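Local coordinates for pectate lyase (Cellvibrio cellulosa, PDB 1GXM), which cleaves pectate (polygalacturonic acid) by anti-beta-elimination and is present here as the catalytic module of a family 10 polysaccharide lyase, at residues 13-18 / 326-331. Residues are numbered along the deposited sequence; the frame is centred on the assembly and turned at random.
Sequences MLTLDG and AQKVGY
K328 and D17 carry the polar end of this contact, in which one ammonium group grips a residue twice. K328 NZ forms a salt bridge with D17 OD2 at 2.8 Å and also donates to the backbone oxygen D17 O at 3.1 Å. Both acceptors belong to D17, and NZ approaches each from outside its plane: it stands about 45° out of the carboxylate plane and 60° above that of the backbone carbonyl. The lysine chain leaves its helix with CG anti to the backbone N (chi1 -174°) and then bends at its last two torsions, which turns NZ into the D17 corner. That corner is itself braced, since D17 N donates to T15 OG1 at 3.1 Å and closes an ST turn. Beside this exposed pair the contact becomes apolar. The methyl of T15, the other branch from the hydroxyl that accepts the D17 N-H, has CG2 3.9 Å from V329 CG1. Deeper in, the two methyls of L14 divide their work: CD2 rests 4.0 Å from V329 CB, the side chains crossing at about a right angle, while CD1 comes obliquely to the Y331 ring, 4.0 Å from CE2. Y331 OH is hydrogen-bonded to Q231, and the Y331 side chain also touches E236, V239 and R240 of helix 233-246. G330 takes a positive phi just past the last turn of helix 318-329, in a Schellman motif where Y331 N bonds back to A326 O at 2.8 Å and G330 N to Q327 O. In the lyase module, the loop just before helix 20-28 thus packs against the Schellman turn at the C-terminal end of helix 318-329.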
loop_
_atom_site.group_PDB
_atom_site.type_symbol
_atom_site.label_atom_id
_atom_site.label_comp_id
_atom_site.label_asym_id
_atom_site.label_seq_id
_atom_site.Cartn_x
_atom_site.Cartn_y
_atom_site.Cartn_z
ATOM N N MET A 13 10.243 14.017 13.328
ATOM C CA MET A 13 10.377 12.643 12.805
ATOM C C MET A 13 9.942 11.599 13.824
ATOM O O MET A 13 10.451 11.545 14.932
ATOM C CB MET A 13 11.810 12.328 12.377
ATOM C CG MET A 13 12.306 13.172 11.223
ATOM S SD MET A 13 11.367 12.974 9.740
ATOM C CE MET A 13 11.959 11.456 9.144
ATOM N N LEU A 14 9.014 10.744 13.421
ATOM C CA LEU A 14 8.535 9.669 14.276
ATOM C C LEU A 14 9.442 8.470 14.154
ATOM O O LEU A 14 10.088 8.260 13.125
ATOM C CB LEU A 14 7.126 9.258 13.846
ATOM C CG LEU A 14 6.091 10.367 13.931
ATOM C CD1 LEU A 14 4.790 9.912 13.293
ATOM C CD2 LEU A 14 5.887 10.781 15.382
ATOM N N THR A 15 9.464 7.653 15.200
ATOM C CA THR A 15 10.186 6.396 15.142
ATOM C C THR A 15 9.655 5.506 14.027
ATOM O O THR A 15 8.467 5.517 13.714
ATOM C CB THR A 15 10.117 5.662 16.493
ATOM O OG1 THR A 15 10.958 4.505 16.451
ATOM C CG2 THR A 15 8.713 5.118 16.779
ATOM N N LEU A 16 10.553 4.745 13.429
ATOM C CA LEU A 16 10.176 3.731 12.465
ATOM C C LEU A 16 9.941 2.389 13.153
ATOM O O LEU A 16 9.475 1.443 12.525
ATOM C CB LEU A 16 11.248 3.597 11.390
ATOM C CG LEU A 16 11.417 4.814 10.477
ATOM C CD1 LEU A 16 12.669 4.638 9.613
ATOM C CD2 LEU A 16 10.181 5.069 9.606
ATOM N N ASP A 17 10.270 2.312 14.439
ATOM C CA ASP A 17 10.039 1.100 15.216
ATOM C C ASP A 17 8.544 0.873 15.425
ATOM O O ASP A 17 7.885 1.642 16.113
ATOM C CB ASP A 17 10.731 1.190 16.578
ATOM C CG ASP A 17 10.650 -0.116 17.363
ATOM O OD1 ASP A 17 10.857 -1.176 16.749
ATOM O OD2 ASP A 17 10.388 -0.184 18.589
ATOM N N GLY A 18 8.036 -0.205 14.839
ATOM C CA GLY A 18 6.617 -0.522 14.850
ATOM C C GLY A 18 5.822 0.011 13.662
ATOM O O GLY A 18 4.631 -0.201 13.563
ATOM N N ALA A 326 0.043 4.428 16.543
ATOM C CA ALA A 326 -0.266 5.820 16.838
ATOM C C ALA A 326 -0.206 6.102 18.333
ATOM O O ALA A 326 0.280 7.136 18.745
ATOM C CB ALA A 326 -1.605 6.185 16.309
ATOM N N GLN A 327 -0.700 5.175 19.141
ATOM C CA GLN A 327 -0.685 5.343 20.594
ATOM C C GLN A 327 0.764 5.446 21.068
ATOM O O GLN A 327 1.103 6.302 21.880
ATOM C CB GLN A 327 -1.396 4.173 21.278
ATOM C CG GLN A 327 -1.638 4.386 22.782
ATOM C CD GLN A 327 -0.454 4.012 23.671
ATOM O OE1 GLN A 327 0.581 3.513 23.197
ATOM N NE2 GLN A 327 -0.606 4.249 24.973
ATOM N N LYS A 328 1.605 4.555 20.562
ATOM C CA LYS A 328 3.022 4.489 20.911
ATOM C C LYS A 328 3.703 5.845 20.669
ATOM O O LYS A 328 4.506 6.305 21.490
ATOM C CB LYS A 328 3.694 3.383 20.082
ATOM C CG LYS A 328 5.170 3.021 20.383
ATOM C CD LYS A 328 5.801 2.382 19.113
ATOM C CE LYS A 328 6.633 1.133 19.343
ATOM N NZ LYS A 328 8.097 1.383 19.189
ATOM N N VAL A 329 3.382 6.496 19.552
ATOM C CA VAL A 329 4.044 7.753 19.173
ATOM C C VAL A 329 3.294 9.011 19.619
ATOM O O VAL A 329 3.724 10.126 19.306
ATOM C CB VAL A 329 4.319 7.837 17.653
ATOM C CG1 VAL A 329 5.103 6.644 17.182
ATOM C CG2 VAL A 329 3.021 7.987 16.856
ATOM N N GLY A 330 2.183 8.851 20.330
ATOM C CA GLY A 330 1.436 9.981 20.883
ATOM C C GLY A 330 0.418 10.631 19.950
ATOM O O GLY A 330 -0.002 11.767 20.159
ATOM N N TYR A 331 0.013 9.907 18.914
ATOM C CA TYR A 331 -0.949 10.403 17.925
ATOM C C TYR A 331 -2.385 9.940 18.152
ATOM O O TYR A 331 -3.265 10.184 17.315
ATOM C CB TYR A 331 -0.496 9.987 16.526
ATOM C CG TYR A 331 0.433 10.971 15.851
ATOM C CD1 TYR A 331 1.255 11.840 16.575
ATOM C CD2 TYR A 331 0.503 11.015 14.487
ATOM C CE1 TYR A 331 2.092 12.729 15.915
ATOM C CE2 TYR A 331 1.326 11.865 13.837
ATOM C CZ TYR A 331 2.118 12.732 14.545
ATOM O OH TYR A 331 2.925 13.580 13.840
#